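Uncharacterized protein (Kutzneria albida DSM 43870, PDB 5M6Q) is a secreted microbial transglutaminase that probably cross-links proteins by transferring the acyl group of glutamine side chains to amines. Local coordinates at residues A[2-7]-A[14-19]; A[186-191]-A[195-200]. All blocks are in the same frame, centred on the assembly; numbering follows the deposited sequence.

Contact 1. Residues A[2-7]-A[14-19]; sequences PLAPPL and RTWRVE
Arg14 grips the N-terminal loop by two backbone carbonyls at once. Its NH1 bonds to Pro5 O at 2.9 Å, and its NH2 bonds to Pro6 O, also at 2.9 Å. The N-H...O angles are 161° and 158°. Both oxygens lie at the edge of the guanidinium, near its plane, but each carbonyl is met from above its own plane. The Arg14 chain leaves the strand extended and then bends at chi3 (-69°), which turns the guanidinium onto the two carbonyls. This fork fixes the rotation of the group. Leu7 packs along the same side chain. Its CD2 sits 3.6 Å from Arg14 CB and covers one face of the guanidinium. The other tight point is Ala4, whose CB presses obliquely on the Trp16 indole, 3.4 Å from CZ2. Ala4 is buried. The outer side is looser: Pro5 and Pro6 are exposed, the Pro5 CG stays 3.9 Å from Arg14 NH1, and the CB of Pro6 points away from the strand. A tetraethylene glycol, probably from the crystallisation liquor, lies about 3 Å from the Arg14 side chain. The contact lays the irregular N-terminal segment 2-7 at one edge of the antiparallel sheet, against its outermost strand 13-17. That strand pairs with strand 196-200, whose Gln199 NE2 also bonds to Pro5 O. Leu3 packs on helix 18-28 and also touches Trp186.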
ATOM      1  N   PRO A   2      -7.716  -3.351  18.156  1.00 38.95           N
ATOM      2  CA  PRO A   2      -6.851  -2.704  17.160  1.00 38.91           C
ATOM      3  C   PRO A   2      -5.405  -2.492  17.630  1.00 37.95           C
ATOM      4  O   PRO A   2      -5.112  -2.539  18.827  1.00 34.17           O
ATOM      5  CB  PRO A   2      -7.550  -1.359  16.915  1.00 41.17           C
ATOM      6  CG  PRO A   2      -8.397  -1.135  18.148  1.00 44.36           C
ATOM      7  CD  PRO A   2      -8.849  -2.496  18.547  1.00 44.44           C
ATOM      8  N   LEU A   3      -4.506  -2.279  16.677  1.00 35.07           N
ATOM      9  CA  LEU A   3      -3.100  -2.091  16.988  1.00 34.00           C
ATOM     10  C   LEU A   3      -2.933  -0.871  17.892  1.00 31.05           C
ATOM     11  O   LEU A   3      -2.166  -0.889  18.858  1.00 31.00           O
ATOM     12  CB  LEU A   3      -2.284  -1.941  15.698  1.00 29.08           C
ATOM     13  CG  LEU A   3      -0.756  -1.875  15.841  1.00 28.30           C
ATOM     14  CD1 LEU A   3      -0.062  -2.501  14.638  1.00 29.15           C
ATOM     15  CD2 LEU A   3      -0.300  -0.445  16.003  1.00 27.45           C
ATOM     16  N   ALA A   4      -3.674   0.181  17.560  1.00 28.46           N
ATOM     17  CA  ALA A   4      -3.638   1.438  18.285  1.00 30.68           C
ATOM     18  C   ALA A   4      -5.044   1.991  18.352  1.00 29.92           C
ATOM     19  O   ALA A   4      -5.872   1.659  17.518  1.00 31.28           O
ATOM     20  CB  ALA A   4      -2.705   2.433  17.604  1.00 28.76           C
ATOM     21  N   PRO A   5      -5.321   2.848  19.341  1.00 32.98           N
ATOM     22  CA  PRO A   5      -6.649   3.456  19.349  1.00 30.78           C
ATOM     23  C   PRO A   5      -6.806   4.443  18.196  1.00 32.50           C
ATOM     24  O   PRO A   5      -5.813   4.859  17.592  1.00 29.41           O
ATOM     25  CB  PRO A   5      -6.701   4.172  20.704  1.00 27.05           C
ATOM     26  CG  PRO A   5      -5.291   4.449  21.034  1.00 36.70           C
ATOM     27  CD  PRO A   5      -4.499   3.288  20.482  1.00 30.12           C
ATOM     28  N   PRO A   6      -8.048   4.806  17.878  1.00 32.04           N
ATOM     29  CA  PRO A   6      -8.254   5.859  16.881  1.00 34.20           C
ATOM     30  C   PRO A   6      -7.700   7.217  17.334  1.00 31.55           C
ATOM     31  O   PRO A   6      -7.312   7.406  18.490  1.00 29.55           O
ATOM     32  CB  PRO A   6      -9.778   5.911  16.727  1.00 28.94           C
ATOM     33  CG  PRO A   6     -10.324   5.276  17.966  1.00 31.52           C
ATOM     34  CD  PRO A   6      -9.317   4.240  18.377  1.00 34.81           C
ATOM     35  N   LEU A   7      -7.652   8.151  16.399  1.00 30.16           N
ATOM     36  CA  LEU A   7      -7.221   9.503  16.696  1.00 30.07           C
ATOM     37  C   LEU A   7      -8.319  10.251  17.438  1.00 34.92           C
ATOM     38  O   LEU A   7      -9.502   9.992  17.230  1.00 38.09           O
ATOM     39  CB  LEU A   7      -6.878  10.246  15.415  1.00 27.76           C
ATOM     40  CG  LEU A   7      -5.711   9.681  14.625  1.00 29.08           C
ATOM     41  CD1 LEU A   7      -5.600  10.396  13.283  1.00 25.21           C
ATOM     42  CD2 LEU A   7      -4.440   9.839  15.432  1.00 26.59           C
ATOM     43  N   ARG A  14      -1.010  11.179  14.931  1.00 22.48           N
ATOM     44  CA  ARG A  14      -0.327  10.806  16.160  1.00 22.45           C
ATOM     45  C   ARG A  14       1.072  10.309  15.817  1.00 26.95           C
ATOM     46  O   ARG A  14       1.250   9.566  14.840  1.00 23.90           O
ATOM     47  CB  ARG A  14      -1.118   9.732  16.913  1.00 25.92           C
ATOM     48  CG  ARG A  14      -0.456   9.239  18.191  1.00 26.58           C
ATOM     49  CD  ARG A  14      -1.199   8.048  18.772  1.00 27.75           C
ATOM     50  NE  ARG A  14      -2.515   8.418  19.285  1.00 30.16           N
ATOM     51  CZ  ARG A  14      -3.655   7.780  19.012  1.00 32.09           C
ATOM     52  NH1 ARG A  14      -3.672   6.697  18.233  1.00 29.81           N
ATOM     53  NH2 ARG A  14      -4.788   8.218  19.540  1.00 29.02           N
ATOM     54  N   THR A  15       2.072  10.741  16.582  1.00 22.59           N
ATOM     55  CA  THR A  15       3.442  10.302  16.336  1.00 25.25           C
ATOM     56  C   THR A  15       3.862   9.163  17.264  1.00 25.17           C
ATOM     57  O   THR A  15       3.466   9.103  18.430  1.00 28.40           O
ATOM     58  CB  THR A  15       4.456  11.448  16.471  1.00 29.70           C
ATOM     59  OG1 THR A  15       4.396  11.996  17.782  1.00 31.84           O
ATOM     60  CG2 THR A  15       4.159  12.551  15.477  1.00 28.61           C
ATOM     61  N   TRP A  16       4.665   8.253  16.723  1.00 23.54           N
ATOM     62  CA  TRP A  16       5.096   7.055  17.432  1.00 24.99           C
ATOM     63  C   TRP A  16       6.612   6.920  17.430  1.00 24.83           C
ATOM     64  O   TRP A  16       7.232   6.999  16.371  1.00 24.20           O
ATOM     65  CB  TRP A  16       4.486   5.815  16.787  1.00 24.40           C
ATOM     66  CG  TRP A  16       3.014   5.703  16.961  1.00 21.19           C
ATOM     67  CD1 TRP A  16       2.057   6.396  16.293  1.00 17.96           C
ATOM     68  CD2 TRP A  16       2.331   4.829  17.857  1.00 24.23           C
ATOM     69  NE1 TRP A  16       0.810   6.003  16.706  1.00 20.61           N
ATOM     70  CE2 TRP A  16       0.952   5.050  17.677  1.00 20.52           C
ATOM     71  CE3 TRP A  16       2.752   3.882  18.798  1.00 23.73           C
ATOM     72  CZ2 TRP A  16      -0.004   4.368  18.401  1.00 21.77           C
ATOM     73  CZ3 TRP A  16       1.800   3.195  19.513  1.00 26.32           C
ATOM     74  CH2 TRP A  16       0.433   3.437  19.313  1.00 32.17           C
ATOM     75  N   ARG A  17       7.211   6.737  18.605  1.00 27.93           N
ATOM     76  CA  ARG A  17       8.566   6.214  18.656  1.00 27.26           C
ATOM     77  C   ARG A  17       8.524   4.872  17.976  1.00 24.54           C
ATOM     78  O   ARG A  17       7.567   4.128  18.157  1.00 25.03           O
ATOM     79  CB  ARG A  17       9.077   6.025  20.083  1.00 31.38           C
ATOM     80  CG  ARG A  17       9.311   7.271  20.857  1.00 31.70           C
ATOM     81  CD  ARG A  17       9.368   6.957  22.335  1.00 37.25           C
ATOM     82  NE  ARG A  17      10.635   6.384  22.753  1.00 36.45           N
ATOM     83  CZ  ARG A  17      10.774   5.215  23.378  1.00 41.37           C
ATOM     84  NH1 ARG A  17       9.722   4.452  23.658  1.00 34.30           N
ATOM     85  NH2 ARG A  17      11.981   4.810  23.733  1.00 40.48           N
ATOM     86  N   VAL A  18       9.552   4.555  17.205  1.00 26.52           N
ATOM     87  CA  VAL A  18       9.604   3.256  16.557  1.00 23.70           C
ATOM     88  C   VAL A  18       9.450   2.152  17.590  1.00 24.40           C
ATOM     89  O   VAL A  18       8.624   1.260  17.413  1.00 29.92           O
ATOM     90  CB  VAL A  18      10.891   3.083  15.751  1.00 24.10           C
ATOM     91  CG1 VAL A  18      10.964   1.662  15.201  1.00 31.33           C
ATOM     92  CG2 VAL A  18      10.938   4.105  14.608  1.00 26.79           C
ATOM     93  N   GLU A  19      10.210   2.230  18.684  1.00 27.92           N
ATOM     94  CA  GLU A  19      10.114   1.229  19.752  1.00 31.25           C
ATOM     95  C   GLU A  19       8.679   1.061  20.253  1.00 28.88           C
ATOM     96  O   GLU A  19       8.250  -0.050  20.543  1.00 30.46           O
ATOM     97  CB  GLU A  19      11.042   1.574  20.938  1.00 38.43           C
ATOM     98  CG  GLU A  19      11.213   0.418  21.937  1.00 55.44           C
ATOM     99  CD  GLU A  19      11.857   0.818  23.280  1.00 71.80           C
ATOM    100  OE1 GLU A  19      12.175   2.015  23.481  1.00 66.63           O
ATOM    101  OE2 GLU A  19      12.048  -0.081  24.139  1.00 64.83           O
TER

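Contact 2. Residues A[186-191]-A[195-200]; sequences WHANHE and MVVYQS
Trp186 lays one face of its indole along the side chain of Gln199, in a beta hairpin made by antiparallel strands 184-188 and 196-200. Gln199 CB stands 3.7 Å from the centroid of the six-membered ring of Trp186, almost on the ring normal, a CH-pi contact. The extended Gln199 chain runs the same way as the indole. Its amide is tilted only 18° from the ring, and its NE2 bonds to Pro5 O outside the hairpin. Val197 CG1 meets the edge of the same indole. Ala188 shares this side of the sheet and takes the methyl of Met195.

His187 lies on the other side with Tyr198. The pair is joined by backbone bonds in both directions. Tyr198 CB sits over one face of the imidazole, and the tyrosine ring turns an edge to that face, with planes at 61°. At chi1 52°, CG of His187 lies between its backbone N and carbonyl carbon, and NE2 comes to 2.7 Å from Ser200 OG in a nearly straight hydrogen bond. Asp174 OD2 holds ND1 of the same ring, so both nitrogens are engaged. This is consistent with the histidine-aspartate pair of microbial transglutaminase active sites.

Near the turn, Val196 N donates to Asn189 OD1 at 2.8 Å, and Asn189 N returns a bond to Val196 O. His190 O is buried against Met195, 3.3 Å from CB, with no polar partner in the model.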
ATOM      1  N   TRP A 186      -0.868   4.716   8.193  1.00 21.10           N
ATOM      2  CA  TRP A 186       0.399   4.590   8.901  1.00 19.07           C
ATOM      3  C   TRP A 186       1.568   4.818   7.975  1.00 21.38           C
ATOM      4  O   TRP A 186       1.714   4.135   6.963  1.00 20.04           O
ATOM      5  CB  TRP A 186       0.491   3.213   9.551  1.00 20.01           C
ATOM      6  CG  TRP A 186      -0.500   3.059  10.654  1.00 24.81           C
ATOM      7  CD1 TRP A 186      -1.833   2.807  10.525  1.00 27.39           C
ATOM      8  CD2 TRP A 186      -0.246   3.183  12.064  1.00 24.63           C
ATOM      9  NE1 TRP A 186      -2.425   2.752  11.773  1.00 25.58           N
ATOM     10  CE2 TRP A 186      -1.474   2.979  12.731  1.00 23.85           C
ATOM     11  CE3 TRP A 186       0.896   3.457  12.822  1.00 18.68           C
ATOM     12  CZ2 TRP A 186      -1.589   3.023  14.122  1.00 22.43           C
ATOM     13  CZ3 TRP A 186       0.780   3.495  14.204  1.00 21.36           C
ATOM     14  CH2 TRP A 186      -0.449   3.276  14.839  1.00 22.84           C
ATOM     15  N   HIS A 187       2.393   5.796   8.309  1.00 21.89           N
ATOM     16  CA  HIS A 187       3.543   6.085   7.486  1.00 18.89           C
ATOM     17  C   HIS A 187       4.693   6.498   8.392  1.00 19.63           C
ATOM     18  O   HIS A 187       4.685   6.188   9.576  1.00 20.81           O
ATOM     19  CB  HIS A 187       3.227   7.155   6.412  1.00 19.93           C
ATOM     20  CG  HIS A 187       2.599   8.417   6.929  1.00 18.14           C
ATOM     21  ND1 HIS A 187       3.030   9.666   6.538  1.00 24.70           N
ATOM     22  CD2 HIS A 187       1.540   8.627   7.745  1.00 23.66           C
ATOM     23  CE1 HIS A 187       2.287  10.591   7.116  1.00 26.29           C
ATOM     24  NE2 HIS A 187       1.372   9.989   7.849  1.00 21.78           N
ATOM     25  N   ALA A 188       5.702   7.146   7.833  1.00 20.53           N
ATOM     26  CA  ALA A 188       6.887   7.506   8.614  1.00 24.50           C
ATOM     27  C   ALA A 188       7.611   8.641   7.908  1.00 21.04           C
ATOM     28  O   ALA A 188       7.253   9.001   6.783  1.00 26.88           O
ATOM     29  CB  ALA A 188       7.823   6.287   8.822  1.00 18.33           C
ATOM     30  N   ASN A 189       8.609   9.224   8.562  1.00 27.29           N
ATOM     31  CA  ASN A 189       9.291  10.369   7.970  1.00 25.32           C
ATOM     32  C   ASN A 189      10.388   9.939   6.998  1.00 27.01           C
ATOM     33  O   ASN A 189      10.441  10.429   5.875  1.00 26.29           O
ATOM     34  CB  ASN A 189       9.852  11.303   9.051  1.00 26.19           C
ATOM     35  CG  ASN A 189      10.769  10.606  10.044  1.00 27.08           C
ATOM     36  OD1 ASN A 189      10.855   9.374  10.113  1.00 26.22           O
ATOM     37  ND2 ASN A 189      11.461  11.409  10.835  1.00 28.58           N
ATOM     38  N   HIS A 190      11.236   9.012   7.417  1.00 23.12           N
ATOM     39  CA  HIS A 190      12.342   8.552   6.592  1.00 26.96           C
ATOM     40  C   HIS A 190      12.959   7.340   7.265  1.00 26.72           C
ATOM     41  O   HIS A 190      12.531   6.933   8.352  1.00 26.55           O
ATOM     42  CB  HIS A 190      13.391   9.675   6.370  1.00 20.68           C
ATOM     43  CG  HIS A 190      13.878  10.314   7.637  1.00 29.71           C
ATOM     44  ND1 HIS A 190      14.645   9.641   8.564  1.00 26.72           N
ATOM     45  CD2 HIS A 190      13.702  11.564   8.135  1.00 22.56           C
ATOM     46  CE1 HIS A 190      14.920  10.444   9.580  1.00 26.57           C
ATOM     47  NE2 HIS A 190      14.363  11.618   9.341  1.00 29.27           N
ATOM     48  N   GLU A 191      13.968   6.758   6.623  1.00 25.81           N
ATOM     49  CA  GLU A 191      14.671   5.607   7.170  1.00 27.67           C
ATOM     50  C   GLU A 191      15.443   5.928   8.448  1.00 27.94           C
ATOM     51  O   GLU A 191      15.754   7.086   8.718  1.00 30.56           O
ATOM     52  CB  GLU A 191      15.629   5.034   6.123  1.00 32.30           C
ATOM     53  CG  GLU A 191      16.764   5.982   5.702  1.00 34.60           C
ATOM     54  CD  GLU A 191      16.282   7.192   4.888  1.00 52.46           C
ATOM     55  OE1 GLU A 191      15.104   7.212   4.429  1.00 45.45           O
ATOM     56  OE2 GLU A 191      17.090   8.135   4.710  1.00 63.58           O
ATOM     57  N   MET A 195      14.009   7.753  12.590  1.00 28.07           N
ATOM     58  CA  MET A 195      12.719   7.441  12.009  1.00 29.03           C
ATOM     59  C   MET A 195      11.627   7.660  13.050  1.00 27.05           C
ATOM     60  O   MET A 195      11.809   7.323  14.214  1.00 25.73           O
ATOM     61  CB  MET A 195      12.700   6.006  11.506  1.00 24.08           C
ATOM     62  CG  MET A 195      11.331   5.502  11.086  1.00 25.00           C
ATOM     63  SD  MET A 195      11.491   3.863  10.337  1.00 24.26           S
ATOM     64  CE  MET A 195       9.752   3.383  10.160  1.00 19.27           C
ATOM     65  N   VAL A 196      10.517   8.257  12.621  1.00 24.06           N
ATOM     66  CA  VAL A 196       9.324   8.406  13.445  1.00 22.07           C
ATOM     67  C   VAL A 196       8.165   7.836  12.658  1.00 20.58           C
ATOM     68  O   VAL A 196       8.033   8.148  11.482  1.00 20.80           O
ATOM     69  CB  VAL A 196       9.040   9.886  13.806  1.00 23.90           C
ATOM     70  CG1 VAL A 196       7.767   9.994  14.639  1.00 21.82           C
ATOM     71  CG2 VAL A 196      10.239  10.504  14.514  1.00 28.50           C
ATOM     72  N   VAL A 197       7.325   7.030  13.308  1.00 20.36           N
ATOM     73  CA  VAL A 197       6.114   6.495  12.692  1.00 19.73           C
ATOM     74  C   VAL A 197       4.940   7.444  12.894  1.00 22.38           C
ATOM     75  O   VAL A 197       4.788   8.053  13.964  1.00 22.94           O
ATOM     76  CB  VAL A 197       5.827   5.075  13.232  1.00 23.61           C
ATOM     77  CG1 VAL A 197       4.389   4.629  12.961  1.00 19.21           C
ATOM     78  CG2 VAL A 197       6.792   4.105  12.594  1.00 22.53           C
ATOM     79  N   TYR A 198       4.138   7.615  11.845  1.00 19.96           N
ATOM     80  CA  TYR A 198       2.968   8.484  11.912  1.00 17.92           C
ATOM     81  C   TYR A 198       1.687   7.701  11.721  1.00 22.82           C
ATOM     82  O   TYR A 198       1.617   6.793  10.903  1.00 20.72           O
ATOM     83  CB  TYR A 198       3.013   9.571  10.835  1.00 21.86           C
ATOM     84  CG  TYR A 198       4.225  10.445  10.865  1.00 22.90           C
ATOM     85  CD1 TYR A 198       4.657  11.046  12.053  1.00 29.93           C
ATOM     86  CD2 TYR A 198       4.936  10.701   9.699  1.00 30.32           C
ATOM     87  CE1 TYR A 198       5.778  11.870  12.068  1.00 27.05           C
ATOM     88  CE2 TYR A 198       6.049  11.520   9.704  1.00 32.51           C
ATOM     89  CZ  TYR A 198       6.466  12.099  10.889  1.00 27.18           C
ATOM     90  OH  TYR A 198       7.570  12.913  10.869  1.00 35.17           O
ATOM     91  N   GLN A 199       0.662   8.096  12.447  1.00 19.94           N
ATOM     92  CA  GLN A 199      -0.668   7.547  12.281  1.00 16.45           C
ATOM     93  C   GLN A 199      -1.546   8.737  11.932  1.00 25.89           C
ATOM     94  O   GLN A 199      -1.819   9.587  12.797  1.00 24.84           O
ATOM     95  CB  GLN A 199      -1.131   6.835  13.558  1.00 19.14           C
ATOM     96  CG  GLN A 199      -2.562   6.323  13.513  1.00 20.38           C
ATOM     97  CD  GLN A 199      -3.071   5.904  14.884  1.00 26.47           C
ATOM     98  OE1 GLN A 199      -2.403   6.127  15.898  1.00 25.37           O
ATOM     99  NE2 GLN A 199      -4.256   5.293  14.921  1.00 22.35           N
ATOM    100  N   SER A 200      -1.953   8.829  10.668  1.00 19.96           N
ATOM    101  CA  SER A 200      -2.631  10.034  10.179  1.00 24.19           C
ATOM    102  C   SER A 200      -4.047   9.804   9.693  1.00 23.33           C
ATOM    103  O   SER A 200      -4.419   8.688   9.315  1.00 22.67           O
ATOM    104  CB  SER A 200      -1.828  10.664   9.045  1.00 23.54           C
ATOM    105  OG  SER A 200      -0.549  11.044   9.505  1.00 24.97           O
TER

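How the contacts relate
From the N terminus the chain first runs through the irregular segment 2-7, turns, and enters strand 13-17. Contact 1 closes this short loop before helix 18-28 begins. Contact 2 comes much later and closes a beta hairpin whose loop, 189-195, joins strands 184-188 and 196-200. The two are in series along the chain, neither nested nor crossing. They meet in the sheet, where strand 13-17 lies antiparallel to strand 196-200. Arg14 N lies 2.8 Å from Gln199 O, and Trp16 N lies 2.8 Å from Val197 O, both probable hydrogen bonds. The N-terminal segment is thus tied to the edge of the sheet, next to the hairpin of strands 184-188 and 196-200.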